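Local coordinates for protein fatty acid synthase 1, isoform A (Drosophila melanogaster, PDB 6FN6) that probably builds long-chain saturated fatty acids from acetyl-CoA and malonyl-CoA with NADPH, this chain being its dehydratase, enoyl reductase and ketoreductase modifying region, at residues A[42-47]-A[81-86]; A[11-16]-A[20-25]. One frame throughout, in Å; residues are numbered along the deposited sequence.

Contact 1: residues A[42-47]-A[81-86]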
ATOM      1  N   TRP A  42       0.285  -3.809 -26.449  1.00 42.51           N
ATOM      2  CA  TRP A  42      -0.758  -4.635 -27.036  1.00 43.89           C
ATOM      3  C   TRP A  42      -0.201  -5.499 -28.165  1.00 46.08           C
ATOM      4  O   TRP A  42      -0.432  -6.708 -28.208  1.00 47.97           O
ATOM      5  CB  TRP A  42      -1.891  -3.745 -27.552  1.00 42.90           C
ATOM      6  CG  TRP A  42      -3.005  -4.472 -28.233  1.00 45.03           C
ATOM      7  CD1 TRP A  42      -3.313  -5.797 -28.127  1.00 46.50           C
ATOM      8  CD2 TRP A  42      -3.965  -3.907 -29.132  1.00 49.20           C
ATOM      9  NE1 TRP A  42      -4.406  -6.092 -28.907  1.00 54.87           N
ATOM     10  CE2 TRP A  42      -4.824  -4.947 -29.534  1.00 52.65           C
ATOM     11  CE3 TRP A  42      -4.180  -2.621 -29.636  1.00 49.69           C
ATOM     12  CZ2 TRP A  42      -5.881  -4.741 -30.415  1.00 47.36           C
ATOM     13  CZ3 TRP A  42      -5.232  -2.419 -30.513  1.00 50.58           C
ATOM     14  CH2 TRP A  42      -6.068  -3.474 -30.893  1.00 53.21           C
ATOM     15  N   GLN A  43       0.530  -4.869 -29.078  1.00 54.09           N
ATOM     16  CA  GLN A  43       1.053  -5.560 -30.250  1.00 60.98           C
ATOM     17  C   GLN A  43       2.033  -6.667 -29.881  1.00 60.96           C
ATOM     18  O   GLN A  43       1.808  -7.835 -30.202  1.00 59.29           O
ATOM     19  CB  GLN A  43       1.729  -4.561 -31.191  1.00 66.29           C
ATOM     20  CG  GLN A  43       0.745  -3.736 -32.005  1.00 70.13           C
ATOM     21  CD  GLN A  43       1.426  -2.715 -32.890  1.00 74.37           C
ATOM     22  OE1 GLN A  43       2.606  -2.412 -32.716  1.00 74.36           O
ATOM     23  NE2 GLN A  43       0.683  -2.177 -33.849  1.00 76.72           N
ATOM     24  N   THR A  44       3.113  -6.303 -29.199  1.00 67.74           N
ATOM     25  CA  THR A  44       4.160  -7.262 -28.871  1.00 73.28           C
ATOM     26  C   THR A  44       3.622  -8.422 -28.043  1.00 70.65           C
ATOM     27  O   THR A  44       4.033  -9.565 -28.230  1.00 72.14           O
ATOM     28  CB  THR A  44       5.316  -6.597 -28.100  1.00 76.74           C
ATOM     29  OG1 THR A  44       4.797  -5.876 -26.975  1.00 75.22           O
ATOM     30  CG2 THR A  44       6.089  -5.645 -29.007  1.00 79.22           C
ATOM     31  N   PHE A  45       2.702  -8.128 -27.131  1.00 65.06           N
ATOM     32  CA  PHE A  45       2.133  -9.159 -26.268  1.00 66.20           C
ATOM     33  C   PHE A  45       1.351 -10.194 -27.069  1.00 67.10           C
ATOM     34  O   PHE A  45       1.401 -11.387 -26.772  1.00 72.56           O
ATOM     35  CB  PHE A  45       1.231  -8.534 -25.205  1.00 65.32           C
ATOM     36  CG  PHE A  45       0.680  -9.529 -24.224  1.00 67.50           C
ATOM     37  CD1 PHE A  45       1.519 -10.176 -23.329  1.00 68.89           C
ATOM     38  CD2 PHE A  45      -0.674  -9.810 -24.189  1.00 68.11           C
ATOM     39  CE1 PHE A  45       1.017 -11.092 -22.424  1.00 70.72           C
ATOM     40  CE2 PHE A  45      -1.181 -10.724 -23.284  1.00 70.57           C
ATOM     41  CZ  PHE A  45      -0.335 -11.365 -22.401  1.00 71.76           C
ATOM     42  N   ALA A  46       0.627  -9.735 -28.083  1.00 61.22           N
ATOM     43  CA  ALA A  46      -0.137 -10.638 -28.934  1.00 61.86           C
ATOM     44  C   ALA A  46       0.797 -11.464 -29.811  1.00 66.47           C
ATOM     45  O   ALA A  46       0.520 -12.625 -30.118  1.00 64.17           O
ATOM     46  CB  ALA A  46      -1.116  -9.856 -29.793  1.00 58.42           C
ATOM     47  N   LYS A  47       1.910 -10.856 -30.205  1.00 57.33           N
ATOM     48  CA  LYS A  47       2.864 -11.507 -31.089  1.00 60.00           C
ATOM     49  C   LYS A  47       3.484 -12.732 -30.413  1.00 61.51           C
ATOM     50  O   LYS A  47       3.584 -13.797 -31.021  1.00 64.35           O
ATOM     51  CB  LYS A  47       3.950 -10.520 -31.523  1.00 67.01           C
ATOM     52  CG  LYS A  47       4.704 -10.947 -32.774  1.00 77.34           C
ATOM     53  CD  LYS A  47       5.652  -9.856 -33.256  1.00 85.03           C
ATOM     54  CE  LYS A  47       6.486 -10.321 -34.443  1.00 94.08           C
ATOM     55  NZ  LYS A  47       5.644 -10.591 -35.647  1.00 99.23           N
ATOM     56  N   ILE A  81      10.504  -3.562 -23.968  1.00 49.80           N
ATOM     57  CA  ILE A  81       9.300  -4.098 -23.334  1.00 48.94           C
ATOM     58  C   ILE A  81       9.595  -5.451 -22.691  1.00 51.53           C
ATOM     59  O   ILE A  81      10.327  -6.265 -23.253  1.00 52.48           O
ATOM     60  CB  ILE A  81       8.145  -4.224 -24.345  1.00 78.39           C
ATOM     61  CG1 ILE A  81       8.070  -2.963 -25.216  1.00 72.88           C
ATOM     62  CG2 ILE A  81       6.833  -4.463 -23.611  1.00 47.47           C
ATOM     63  CD1 ILE A  81       6.911  -2.936 -26.198  1.00 68.91           C
ATOM     64  N   ASN A  82       9.009  -5.690 -21.519  1.00 59.10           N
ATOM     65  CA  ASN A  82       9.201  -6.947 -20.794  1.00 64.26           C
ATOM     66  C   ASN A  82       7.909  -7.393 -20.109  1.00 58.44           C
ATOM     67  O   ASN A  82       7.135  -6.565 -19.630  1.00 51.53           O
ATOM     68  CB  ASN A  82      10.317  -6.799 -19.757  1.00 69.10           C
ATOM     69  CG  ASN A  82      10.934  -8.129 -19.369  1.00 73.11           C
ATOM     70  OD1 ASN A  82      10.288  -9.175 -19.455  1.00 73.27           O
ATOM     71  ND2 ASN A  82      12.189  -8.096 -18.938  1.00 74.92           N
ATOM     72  N   PHE A  83       7.685  -8.704 -20.060  1.00 50.25           N
ATOM     73  CA  PHE A  83       6.460  -9.259 -19.483  1.00 50.27           C
ATOM     74  C   PHE A  83       6.757 -10.358 -18.462  1.00 52.14           C
ATOM     75  O   PHE A  83       7.661 -11.170 -18.659  1.00 54.03           O
ATOM     76  CB  PHE A  83       5.563  -9.824 -20.587  1.00 50.89           C
ATOM     77  CG  PHE A  83       5.042  -8.790 -21.541  1.00 49.20           C
ATOM     78  CD1 PHE A  83       5.780  -8.425 -22.654  1.00 49.34           C
ATOM     79  CD2 PHE A  83       3.809  -8.196 -21.338  1.00 47.69           C
ATOM     80  CE1 PHE A  83       5.306  -7.478 -23.540  1.00 48.00           C
ATOM     81  CE2 PHE A  83       3.328  -7.246 -22.221  1.00 46.29           C
ATOM     82  CZ  PHE A  83       4.078  -6.888 -23.324  1.00 46.45           C
ATOM     83  N   PHE A  84       5.981 -10.379 -17.380  1.00 51.79           N
ATOM     84  CA  PHE A  84       6.050 -11.454 -16.389  1.00 53.75           C
ATOM     85  C   PHE A  84       4.983 -12.517 -16.638  1.00 69.79           C
ATOM     86  O   PHE A  84       3.787 -12.234 -16.582  1.00 54.29           O
ATOM     87  CB  PHE A  84       5.880 -10.907 -14.965  1.00 53.02           C
ATOM     88  CG  PHE A  84       7.090 -10.184 -14.422  1.00 52.63           C
ATOM     89  CD1 PHE A  84       8.339 -10.308 -15.015  1.00 53.44           C
ATOM     90  CD2 PHE A  84       6.973  -9.396 -13.289  1.00 51.74           C
ATOM     91  CE1 PHE A  84       9.438  -9.644 -14.498  1.00 53.37           C
ATOM     92  CE2 PHE A  84       8.066  -8.733 -12.768  1.00 51.68           C
ATOM     93  CZ  PHE A  84       9.298  -8.856 -13.370  1.00 52.51           C
ATOM     94  N   ASP A  85       5.422 -13.743 -16.903  1.00 93.05           N
ATOM     95  CA  ASP A  85       4.506 -14.860 -17.100  1.00 93.68           C
ATOM     96  C   ASP A  85       3.621 -15.060 -15.872  1.00 85.01           C
ATOM     97  O   ASP A  85       2.460 -15.454 -15.988  1.00 81.89           O
ATOM     98  CB  ASP A  85       5.281 -16.146 -17.395  1.00101.41           C
ATOM     99  CG  ASP A  85       5.899 -16.153 -18.779  1.00104.38           C
ATOM    100  OD1 ASP A  85       6.012 -15.069 -19.388  1.00101.62           O
ATOM    101  OD2 ASP A  85       6.273 -17.247 -19.256  1.00107.69           O
ATOM    102  N   GLY A  86       4.177 -14.782 -14.698  1.00 78.42           N
ATOM    103  CA  GLY A  86       3.485 -15.035 -13.447  1.00 76.52           C
ATOM    104  C   GLY A  86       2.261 -14.175 -13.201  1.00 73.99           C
ATOM    105  O   GLY A  86       1.166 -14.696 -12.994  1.00 74.89           O
TER
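F45, in helix 34-48, meets F83 of strand 81-83 through their rings. F45 CD1 sits 3.5 Å above one face of the F83 ring, offset toward its rim and 3.6 Å from F83 CE2. The planes are inclined by 34° with centroids 5.2 Å apart, an oblique pair. With CG anti to the backbone N (chi1 -176°), the F45 ring is carried over to F83, and its CB also rests against F83 CZ. Both rings lie against I104 of strand 98-105, so flat, wholly apolar groups suit this buried layer.

The remaining contacts belong to T44. Its OG1 lies at the edge of the F83 ring, 3.8 Å from CE1, and meets I81 CD1 tip to tip at 3.7 Å. A hydroxyl is tolerable among hydrocarbons here because OG1 is hydrogen-bonded to L40 O, one turn back in the helix. Were F83 an alanine, F45 CD1 would probably lose the ring face beneath it and a gap would be likely to open between helix and strand. Helix 34-48 packed across antiparallel strands is the signature of the hotdog fold, here the N-terminal one of the dehydratase.

Contact 2: residues A[11-16]-A[20-25]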
ATOM      1  N   VAL A  11      11.270   3.030 -33.095  1.00 71.76           N
ATOM      2  CA  VAL A  11      10.423   3.869 -33.933  1.00 74.94           C
ATOM      3  C   VAL A  11      11.229   5.053 -34.450  1.00 72.63           C
ATOM      4  O   VAL A  11      11.921   5.734 -33.692  1.00 71.94           O
ATOM      5  CB  VAL A  11       9.158   4.338 -33.173  1.00 79.24           C
ATOM      6  CG1 VAL A  11       8.345   3.141 -32.703  1.00 81.19           C
ATOM      7  CG2 VAL A  11       9.521   5.223 -31.994  1.00 80.92           C
ATOM      8  N   ASP A  12      11.138   5.278 -35.758  1.00 80.01           N
ATOM      9  CA  ASP A  12      11.870   6.348 -36.425  1.00 76.98           C
ATOM     10  C   ASP A  12      10.916   7.206 -37.248  1.00 75.16           C
ATOM     11  O   ASP A  12      10.317   6.734 -38.213  1.00 77.27           O
ATOM     12  CB  ASP A  12      12.971   5.765 -37.317  1.00 76.84           C
ATOM     13  CG  ASP A  12      13.788   6.838 -38.015  1.00 77.41           C
ATOM     14  OD1 ASP A  12      13.709   8.013 -37.601  1.00 76.63           O
ATOM     15  OD2 ASP A  12      14.511   6.506 -38.976  1.00 79.65           O
ATOM     16  N   LEU A  13      10.777   8.470 -36.863  1.00 57.92           N
ATOM     17  CA  LEU A  13       9.835   9.369 -37.521  1.00 57.63           C
ATOM     18  C   LEU A  13      10.238   9.674 -38.964  1.00 58.64           C
ATOM     19  O   LEU A  13       9.474  10.288 -39.707  1.00 58.60           O
ATOM     20  CB  LEU A  13       9.706  10.677 -36.736  1.00 61.49           C
ATOM     21  CG  LEU A  13       8.695  10.668 -35.584  1.00 62.14           C
ATOM     22  CD1 LEU A  13       9.014   9.575 -34.567  1.00 61.81           C
ATOM     23  CD2 LEU A  13       8.636  12.031 -34.913  1.00 62.79           C
ATOM     24  N   SER A  14      11.431   9.244 -39.362  1.00 79.29           N
ATOM     25  CA  SER A  14      11.863   9.397 -40.746  1.00 83.02           C
ATOM     26  C   SER A  14      11.183   8.376 -41.653  1.00 82.91           C
ATOM     27  O   SER A  14      11.114   8.566 -42.866  1.00 84.05           O
ATOM     28  CB  SER A  14      13.382   9.255 -40.852  1.00 87.77           C
ATOM     29  OG  SER A  14      14.042  10.320 -40.190  1.00 90.25           O
ATOM     30  N   LYS A  15      10.682   7.295 -41.063  1.00 80.54           N
ATOM     31  CA  LYS A  15      10.036   6.233 -41.830  1.00 84.09           C
ATOM     32  C   LYS A  15       8.537   6.505 -41.974  1.00 76.31           C
ATOM     33  O   LYS A  15       7.930   7.153 -41.123  1.00 71.25           O
ATOM     34  CB  LYS A  15      10.269   4.874 -41.167  1.00 91.22           C
ATOM     35  CG  LYS A  15       9.911   3.689 -42.056  1.00101.15           C
ATOM     36  CD  LYS A  15      10.238   2.357 -41.395  1.00108.94           C
ATOM     37  CE  LYS A  15       9.286   2.046 -40.246  1.00112.45           C
ATOM     38  NZ  LYS A  15       9.751   0.905 -39.418  1.00114.96           N
ATOM     39  N   GLU A  16       7.953   6.016 -43.064  1.00 77.24           N
ATOM     40  CA  GLU A  16       6.553   6.289 -43.384  1.00 77.77           C
ATOM     41  C   GLU A  16       5.590   5.778 -42.314  1.00 72.46           C
ATOM     42  O   GLU A  16       4.586   6.424 -42.019  1.00 66.48           O
ATOM     43  CB  GLU A  16       6.187   5.671 -44.736  1.00 85.11           C
ATOM     44  CG  GLU A  16       6.371   4.162 -44.813  1.00 91.84           C
ATOM     45  CD  GLU A  16       6.155   3.618 -46.214  1.00 99.67           C
ATOM     46  OE1 GLU A  16       5.855   4.419 -47.125  1.00102.76           O
ATOM     47  OE2 GLU A  16       6.284   2.389 -46.403  1.00102.05           O
ATOM     48  N   PHE A  20       3.464   9.570 -38.773  1.00 51.73           N
ATOM     49  CA  PHE A  20       2.258  10.190 -38.223  1.00 49.34           C
ATOM     50  C   PHE A  20       2.442  10.722 -36.797  1.00 46.12           C
ATOM     51  O   PHE A  20       1.753  11.655 -36.386  1.00 43.29           O
ATOM     52  CB  PHE A  20       1.102   9.187 -38.243  1.00 49.17           C
ATOM     53  CG  PHE A  20       1.198   8.131 -37.178  1.00 48.68           C
ATOM     54  CD1 PHE A  20       2.004   7.019 -37.356  1.00 49.68           C
ATOM     55  CD2 PHE A  20       0.485   8.254 -35.997  1.00 47.17           C
ATOM     56  CE1 PHE A  20       2.095   6.049 -36.377  1.00 50.07           C
ATOM     57  CE2 PHE A  20       0.571   7.286 -35.015  1.00 48.34           C
ATOM     58  CZ  PHE A  20       1.379   6.184 -35.204  1.00 49.65           C
ATOM     59  N   LEU A  21       3.372  10.135 -36.053  1.00 44.13           N
ATOM     60  CA  LEU A  21       3.554  10.475 -34.644  1.00 46.01           C
ATOM     61  C   LEU A  21       3.866  11.959 -34.440  1.00 44.09           C
ATOM     62  O   LEU A  21       3.644  12.506 -33.359  1.00 41.45           O
ATOM     63  CB  LEU A  21       4.676   9.626 -34.035  1.00 51.17           C
ATOM     64  CG  LEU A  21       4.402   8.124 -33.933  1.00 55.58           C
ATOM     65  CD1 LEU A  21       5.670   7.373 -33.570  1.00 58.70           C
ATOM     66  CD2 LEU A  21       3.303   7.841 -32.920  1.00 39.27           C
ATOM     67  N   ALA A  22       4.383  12.606 -35.477  1.00 44.58           N
ATOM     68  CA  ALA A  22       4.696  14.027 -35.402  1.00 44.82           C
ATOM     69  C   ALA A  22       3.436  14.848 -35.130  1.00 44.42           C
ATOM     70  O   ALA A  22       3.509  15.964 -34.619  1.00 47.71           O
ATOM     71  CB  ALA A  22       5.365  14.488 -36.683  1.00 47.26           C
ATOM     72  N   GLY A  23       2.282  14.291 -35.482  1.00 42.13           N
ATOM     73  CA  GLY A  23       1.014  14.961 -35.266  1.00 40.22           C
ATOM     74  C   GLY A  23       0.681  15.169 -33.804  1.00 39.52           C
ATOM     75  O   GLY A  23      -0.081  16.070 -33.458  1.00 40.29           O
ATOM     76  N   HIS A  24       1.240  14.325 -32.940  1.00 40.35           N
ATOM     77  CA  HIS A  24       0.991  14.423 -31.507  1.00 36.32           C
ATOM     78  C   HIS A  24       1.951  15.415 -30.858  1.00 36.65           C
ATOM     79  O   HIS A  24       2.745  15.050 -29.990  1.00 36.46           O
ATOM     80  CB  HIS A  24       1.115  13.045 -30.853  1.00 35.92           C
ATOM     81  CG  HIS A  24       0.657  13.006 -29.429  1.00 35.97           C
ATOM     82  ND1 HIS A  24       1.527  13.073 -28.362  1.00 36.11           N
ATOM     83  CD2 HIS A  24      -0.584  12.911 -28.894  1.00 33.54           C
ATOM     84  CE1 HIS A  24       0.843  13.019 -27.234  1.00 33.85           C
ATOM     85  NE2 HIS A  24      -0.441  12.920 -27.529  1.00 32.48           N
ATOM     86  N   THR A  25       1.866  16.673 -31.284  1.00 35.66           N
ATOM     87  CA  THR A  25       2.721  17.729 -30.754  1.00 36.28           C
ATOM     88  C   THR A  25       2.061  18.383 -29.545  1.00 34.93           C
ATOM     89  O   THR A  25       0.900  18.784 -29.601  1.00 34.12           O
ATOM     90  CB  THR A  25       3.022  18.793 -31.832  1.00 37.95           C
ATOM     91  OG1 THR A  25       3.699  18.179 -32.936  1.00 40.32           O
ATOM     92  CG2 THR A  25       3.892  19.921 -31.281  1.00 39.20           C
TER
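L13 and L21 lie with their CA atoms 7.0 Å apart where strand 11-12 passes through a type I beta turn, D12 to K15, and the chain then loops round to the 3-10 segment 20-23. This loop belongs to the N-terminal hotdog fold of the dehydratase and leads directly to H24, the predicted proton acceptor.

No hydrogen bond joins the two segments; methyl groups make the contact. The leucine side chains cross at about a right angle, and L13 CD1 comes within 4.1 Å of L21 CD1. The other branch of L13, CD2, reaches A22, 4.5 Å from its CB, so the forked end of one leucine serves two neighbours. Alanine suits its place by leaving room for that branch, and I30 of strand 29-31 touches both L13 and A22. L21 reaches L13 with its CG beside the backbone N (chi1 -66°), and its CG also lies over one face of the F20 ring, which packs in turn on I171 of helix 170-183.

Polar side chains shape the backbone at both ends. D12 OD1 accepts the S14 N-H at 3.1 Å, forming an Asx turn; the bond is nearly straight at hydrogen, but the donor stands above the carboxylate plane. D12 thus braces the beta turn from within, and its own backbone N is hydrogen-bonded to D18 OD2. Beyond the 3-10 segment, H24 is the centre of an inverse gamma turn, its ND1 is hydrogen-bonded to L31 O, and its side chain touches D175, the predicted proton donor. Threonine suits the exit from this turn because its hydroxyl reaches back over three residues: T25 OG1 donates to A22 O at 2.8 Å, almost in line with the carbonyl bond.

In the fold
Contact 2 closes before contact 1 opens, so the two follow in series along one domain, the N-terminal hotdog region of the dehydratase. Their centres lie 24 Å apart and their nearest atoms about 8 Å, without touching. What joins them is that strand 7-12, whose end lies in contact 2, pairs directly with strand 76-83, whose end lies in contact 1. Contact 1 sets the long helix 34-48 against its strand close to the second subunit, where F84 stacks on F84 of that subunit. Contact 2 includes H24, the predicted proton acceptor, whose side chain touches D175. The paired strands thus link a part of the domain near the subunit interface with the loop that leads to the probable active site.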